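Local coordinates for protein beta-glucosidase (Chaetomella raphigera, PDB 6JXG) that probably hydrolyses terminal, non-reducing beta-D-glucosyl residues with release of beta-D-glucose, as a secreted glycoside hydrolase family 3 enzyme of cellulose breakdown, at residues Ala350-Ile355 with Ala429-Val434; Ser474-Val479 with Ser497-Val502. All coordinates share one frame; numbering follows the deposited sequence.

Contact 1 of 2, residues Ala350-Ile355 with Ala429-Val434; sequences ASLAII and AETAIV. With MAN (alpha-D-mannopyranose), chain E.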
loop_
_atom_site.group_PDB
_atom_site.type_symbol
_atom_site.label_atom_id
_atom_site.label_comp_id
_atom_site.label_asym_id
_atom_site.label_seq_id
_atom_site.Cartn_x
_atom_site.Cartn_y
_atom_site.Cartn_z
ATOM N N ALA A 350 7.529 14.618 35.593
ATOM C CA ALA A 350 6.807 15.520 36.507
ATOM C C ALA A 350 5.891 16.391 35.657
ATOM O O ALA A 350 4.812 16.766 36.074
ATOM C CB ALA A 350 7.800 16.417 37.258
ATOM N N SER A 351 6.347 16.710 34.445
ATOM C CA SER A 351 5.594 17.592 33.567
ATOM C C SER A 351 5.956 17.302 32.114
ATOM O O SER A 351 7.082 16.857 31.850
ATOM C CB SER A 351 5.935 19.027 33.904
ATOM O OG SER A 351 7.302 19.210 33.749
ATOM N N LEU A 352 5.016 17.592 31.201
ATOM C CA LEU A 352 5.151 17.260 29.780
ATOM C C LEU A 352 4.470 18.326 28.968
ATOM O O LEU A 352 3.314 18.589 29.200
ATOM C CB LEU A 352 4.415 15.946 29.576
ATOM C CG LEU A 352 4.907 14.798 28.738
ATOM C CD1 LEU A 352 6.407 14.549 28.737
ATOM C CD2 LEU A 352 4.145 13.557 29.209
ATOM N N ALA A 353 5.190 19.010 28.107
ATOM C CA ALA A 353 4.579 19.934 27.168
ATOM C C ALA A 353 4.115 19.161 25.911
ATOM O O ALA A 353 4.825 18.223 25.457
ATOM C CB ALA A 353 5.587 21.050 26.784
ATOM N N ILE A 354 2.949 19.536 25.379
ATOM C CA ILE A 354 2.327 18.849 24.193
ATOM C C ILE A 354 2.137 19.927 23.129
ATOM O O ILE A 354 1.369 20.902 23.340
ATOM C CB ILE A 354 1.039 18.095 24.579
ATOM C CG1 ILE A 354 1.330 17.076 25.685
ATOM C CG2 ILE A 354 0.329 17.470 23.362
ATOM C CD1 ILE A 354 2.150 15.846 25.347
ATOM N N ILE A 355 2.919 19.824 22.036
ATOM C CA ILE A 355 3.082 20.927 21.109
ATOM C C ILE A 355 2.758 20.514 19.669
ATOM O O ILE A 355 3.262 19.531 19.185
ATOM C CB ILE A 355 4.534 21.507 21.194
ATOM C CG1 ILE A 355 4.833 21.932 22.616
ATOM C CG2 ILE A 355 4.767 22.640 20.202
ATOM C CD1 ILE A 355 6.300 21.981 22.931
ATOM N N ALA A 429 8.165 22.857 30.975
ATOM C CA ALA A 429 8.031 21.447 31.328
ATOM C C ALA A 429 9.393 20.746 31.306
ATOM O O ALA A 429 10.267 21.173 30.603
ATOM C CB ALA A 429 7.106 20.749 30.319
ATOM N N GLU A 430 9.508 19.619 32.000
ATOM C CA GLU A 430 10.727 18.823 32.046
ATOM C C GLU A 430 11.054 18.217 30.659
ATOM O O GLU A 430 12.198 18.044 30.260
ATOM C CB GLU A 430 10.519 17.655 32.970
ATOM C CG GLU A 430 10.419 17.919 34.447
ATOM C CD GLU A 430 10.866 16.687 35.224
ATOM O OE1 GLU A 430 10.762 15.526 34.702
ATOM O OE2 GLU A 430 11.372 16.898 36.344
ATOM N N THR A 431 10.010 17.947 29.907
ATOM C CA THR A 431 10.141 17.201 28.635
ATOM C C THR A 431 9.054 17.722 27.753
ATOM O O THR A 431 7.949 17.968 28.234
ATOM C CB THR A 431 9.940 15.695 28.896
ATOM O OG1 THR A 431 11.075 15.222 29.614
ATOM C CG2 THR A 431 9.915 14.850 27.550
ATOM N N ALA A 432 9.358 17.845 26.471
ATOM C CA ALA A 432 8.421 18.349 25.438
ATOM C C ALA A 432 8.259 17.357 24.314
ATOM O O ALA A 432 9.264 16.908 23.760
ATOM C CB ALA A 432 8.971 19.621 24.833
ATOM N N ILE A 433 7.019 17.040 23.972
ATOM C CA ILE A 433 6.723 16.192 22.801
ATOM C C ILE A 433 6.054 17.092 21.761
ATOM O O ILE A 433 5.015 17.747 22.062
ATOM C CB ILE A 433 5.745 15.038 23.116
ATOM C CG1 ILE A 433 6.115 14.321 24.433
ATOM C CG2 ILE A 433 5.660 14.141 21.909
ATOM C CD1 ILE A 433 5.182 13.206 24.901
ATOM N N VAL A 434 6.692 17.167 20.589
ATOM C CA VAL A 434 6.298 18.025 19.539
ATOM C C VAL A 434 5.859 17.154 18.321
ATOM O O VAL A 434 6.547 16.214 17.941
ATOM C CB VAL A 434 7.414 19.055 19.182
ATOM C CG1 VAL A 434 8.742 18.396 18.867
ATOM C CG2 VAL A 434 7.008 19.956 18.041
HETATM C C1 MAN E . 10.704 14.112 30.408
HETATM C C2 MAN E . 11.946 14.314 31.290
HETATM C C3 MAN E . 13.247 13.711 30.752
HETATM C C4 MAN E . 13.009 12.310 30.205
HETATM C C5 MAN E . 11.936 12.476 29.164
HETATM C C6 MAN E . 11.736 11.216 28.355
HETATM O O2 MAN E . 11.640 13.646 32.463
HETATM O O3 MAN E . 14.118 13.653 31.849
HETATM O O4 MAN E . 14.190 11.713 29.640
HETATM O O5 MAN E . 10.722 12.862 29.779
HETATM O O6 MAN E . 11.243 10.170 29.173
#

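Contact 2 of 2, residues Ser474-Val479 with Ser497-Val502; sequences SKNVIV and SVKAIV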
loop_
_atom_site.group_PDB
_atom_site.type_symbol
_atom_site.label_atom_id
_atom_site.label_comp_id
_atom_site.label_asym_id
_atom_site.label_seq_id
_atom_site.Cartn_x
_atom_site.Cartn_y
_atom_site.Cartn_z
ATOM N N SER A 474 14.073 23.686 25.528
ATOM C CA SER A 474 14.026 22.443 26.282
ATOM C C SER A 474 15.311 21.633 26.086
ATOM O O SER A 474 15.860 21.615 24.996
ATOM C CB SER A 474 12.781 21.578 25.873
ATOM O OG SER A 474 12.787 20.299 26.489
ATOM N N LYS A 475 15.696 20.898 27.137
ATOM C CA LYS A 475 16.787 19.971 27.095
ATOM C C LYS A 475 16.341 18.585 26.669
ATOM O O LYS A 475 17.204 17.715 26.457
ATOM C CB LYS A 475 17.380 19.743 28.479
ATOM C CG LYS A 475 17.709 20.984 29.258
ATOM C CD LYS A 475 19.070 21.477 28.837
ATOM C CE LYS A 475 19.350 22.769 29.583
ATOM N NZ LYS A 475 20.576 23.373 29.019
ATOM N N ASN A 476 15.033 18.334 26.613
ATOM C CA ASN A 476 14.535 16.956 26.411
ATOM C C ASN A 476 13.337 16.993 25.505
ATOM O O ASN A 476 12.210 17.162 25.983
ATOM C CB ASN A 476 14.148 16.241 27.708
ATOM C CG ASN A 476 15.345 15.970 28.589
ATOM O OD1 ASN A 476 16.161 15.086 28.316
ATOM N ND2 ASN A 476 15.498 16.786 29.604
ATOM N N VAL A 477 13.594 16.776 24.227
ATOM C CA VAL A 477 12.555 16.851 23.238
ATOM C C VAL A 477 12.316 15.525 22.575
ATOM O O VAL A 477 13.238 14.925 22.020
ATOM C CB VAL A 477 12.926 17.867 22.148
ATOM C CG1 VAL A 477 11.796 17.990 21.108
ATOM C CG2 VAL A 477 13.258 19.239 22.786
ATOM N N ILE A 478 11.058 15.132 22.516
ATOM C CA ILE A 478 10.673 13.922 21.743
ATOM C C ILE A 478 9.915 14.436 20.510
ATOM O O ILE A 478 8.922 15.196 20.688
ATOM C CB ILE A 478 9.670 13.111 22.556
ATOM C CG1 ILE A 478 10.224 12.799 23.957
ATOM C CG2 ILE A 478 9.183 11.884 21.780
ATOM C CD1 ILE A 478 11.497 12.039 24.031
ATOM N N VAL A 479 10.343 14.099 19.303
ATOM C CA VAL A 479 9.632 14.470 18.074
ATOM C C VAL A 479 8.763 13.299 17.592
ATOM O O VAL A 479 9.261 12.232 17.325
ATOM C CB VAL A 479 10.584 14.898 16.942
ATOM C CG1 VAL A 479 9.839 15.293 15.683
ATOM C CG2 VAL A 479 11.478 16.032 17.405
ATOM N N SER A 497 19.055 18.844 21.713
ATOM C CA SER A 497 18.012 18.506 22.661
ATOM C C SER A 497 16.954 17.464 22.171
ATOM O O SER A 497 16.177 16.965 22.967
ATOM C CB SER A 497 17.270 19.781 23.168
ATOM O OG SER A 497 17.122 20.707 22.132
ATOM N N VAL A 498 16.974 17.131 20.899
ATOM C CA VAL A 498 16.038 16.093 20.350
ATOM C C VAL A 498 16.601 14.732 20.736
ATOM O O VAL A 498 17.701 14.302 20.259
ATOM C CB VAL A 498 15.858 16.214 18.851
ATOM C CG1 VAL A 498 15.061 15.001 18.285
ATOM C CG2 VAL A 498 15.117 17.512 18.508
ATOM N N LYS A 499 15.928 14.133 21.690
ATOM C CA LYS A 499 16.383 12.896 22.302
ATOM C C LYS A 499 15.724 11.669 21.676
ATOM O O LYS A 499 16.288 10.592 21.789
ATOM C CB LYS A 499 16.076 12.865 23.808
ATOM C CG LYS A 499 16.618 14.076 24.598
ATOM C CD LYS A 499 18.116 14.239 24.412
ATOM C CE LYS A 499 18.675 15.316 25.325
ATOM N NZ LYS A 499 20.005 15.615 24.800
ATOM N N ALA A 500 14.550 11.821 21.049
ATOM C CA ALA A 500 13.874 10.670 20.376
ATOM C C ALA A 500 13.027 11.159 19.215
ATOM O O ALA A 500 12.470 12.274 19.247
ATOM C CB ALA A 500 13.087 9.842 21.358
ATOM N N ILE A 501 13.050 10.396 18.121
ATOM C CA ILE A 501 12.223 10.690 16.976
ATOM C C ILE A 501 11.370 9.422 16.711
ATOM O O ILE A 501 11.901 8.334 16.482
ATOM C CB ILE A 501 13.051 11.055 15.741
ATOM C CG1 ILE A 501 13.888 12.298 16.007
ATOM C CG2 ILE A 501 12.149 11.359 14.571
ATOM C CD1 ILE A 501 14.760 12.616 14.833
ATOM N N VAL A 502 10.051 9.604 16.782
ATOM C CA VAL A 502 9.092 8.538 16.523
ATOM C C VAL A 502 8.422 8.756 15.179
ATOM O O VAL A 502 7.716 9.724 15.016
ATOM C CB VAL A 502 8.037 8.566 17.612
ATOM C CG1 VAL A 502 7.028 7.480 17.360
ATOM C CG2 VAL A 502 8.743 8.529 18.999
HETATM O O HOH W 1 20.076 18.267 26.144
#

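Contact 1 of 2, residues Ala350-Ile355 with Ala429-Val434
Ser-351 and Glu-430 join the two segments just ahead of the paired part of strands 351-355 and 431-438. The serine OG sits between its own backbone N and carbonyl carbon (chi1 59°), which carries it across to accept the backbone N-H of Glu-430, Ser-351 OG to Glu-430 N 2.8 Å. With an alanine in place of Ser-351, the Glu-430 N-H would probably lose its mate and the backbone ahead of Thr-431 would be held less firmly.

The Glu-430 side chain can be followed outward. Its CB and CG pass alongside Ser-351, CG lying 3.4 Å from OG. Its CD rests on the methyl of Ala-350, CB to CD 3.7 Å. At the tip, Glu-430 OE1 accepts a hydrogen bond from mannose O2 at 3.1 Å, while Ala-350 N reaches OE1 only weakly; the other oxygen, OE2, lies by the methyl of Ala-350. The mannose is bonded covalently to Thr-431 OG1, so the carboxylate, through O2, is likely to limit how the O-linked sugar turns. This sugar is a glycan attached to the protein, not a bound substrate.

Further in, Ala-353 is bonded through both its N and its O: its N donates to Thr-431 O at 3.0 Å, and its O accepts from Ile-433 N at 2.9 Å, almost straight (174°). Ile-433 CD1 meets Ile-354 CD1 at 4.0 Å.

On the opposite face, Ala-432, Val-434 and Ile-355 pack against helix 463-471 through Val-470. Strand 410-414 flanks 351-355 on its outer side, and strand 477-483 flanks 431-438.

Contact 2 of 2, residues Ser474-Val479 with Ser497-Val502
Val-479 and Val-498 meet in the tight, buried half of this parallel pair. Val-479 CG2 lies beside its backbone N, anti to the carbonyl carbon, and this turns it onto Val-498 CG1 at 3.8 Å; the two side chains cross at a slant. On the other face, Ile-478 CD1 covers the methyl of Ala-500, CD1 to CB 3.8 Å. The backbone bonds here are short. Val-479 N reaches Ala-500 O at 2.8 Å, and Val-479 O takes the N-H of Val-502 at the same length, nearly straight (172°).

A beta bulge interrupts the pairing. Val-477 faces Val-498, but Ile-478 already faces Ala-500. Lys-499 takes up the extra residue, and its N still bonds to Val-477 O at 2.8 Å.

The Lys-475 and Lys-499 side of the other end is more open to solvent. The Lys-499 chain bends at chi2 (-56°) and runs back over Asn-476, with Lys-499 CG 3.9 Å from Asn-476 OD1. One water links Lys-499 NZ, 3.0 Å away, to Lys-475 O, and NZ also bonds to Ser-496 O. Ser-497 OG turns to Ala-471 O. The OG of Ser-474 accepts the N-H of Asn-476, an ST turn just before strand 477-483.

These strands belong to one beta-alpha-beta unit. Its inner half is sealed by aliphatic groups and backbone bonds, whereas the Lys-499 amine is bonded to the carbonyl of Ser-496 and to a water, polar partners that would probably stabilise its charge.

How the contacts relate
Contacts 1 and 2 are neighbours in one mixed sheet, their centres about 10 Å apart. Strands 431-438 and 477-483 join them. Ala-432 is the seam: its N lies 3.0 Å from Asn-476 O and its O 2.8 Å from Ile-478 N, both probable hydrogen bonds. The sheet therefore runs on from 351-355 through 431-438 and 477-483 to 498-503. Helix 463-471 covers one face of both contacts. The mannose on Thr-431 lies at their shared edge, where the side chain of Asn-476 from contact 2 comes within about 4 Å of it. Both contacts belong to the family 3 C-terminal domain, and the sugar beside them is a protein glycan.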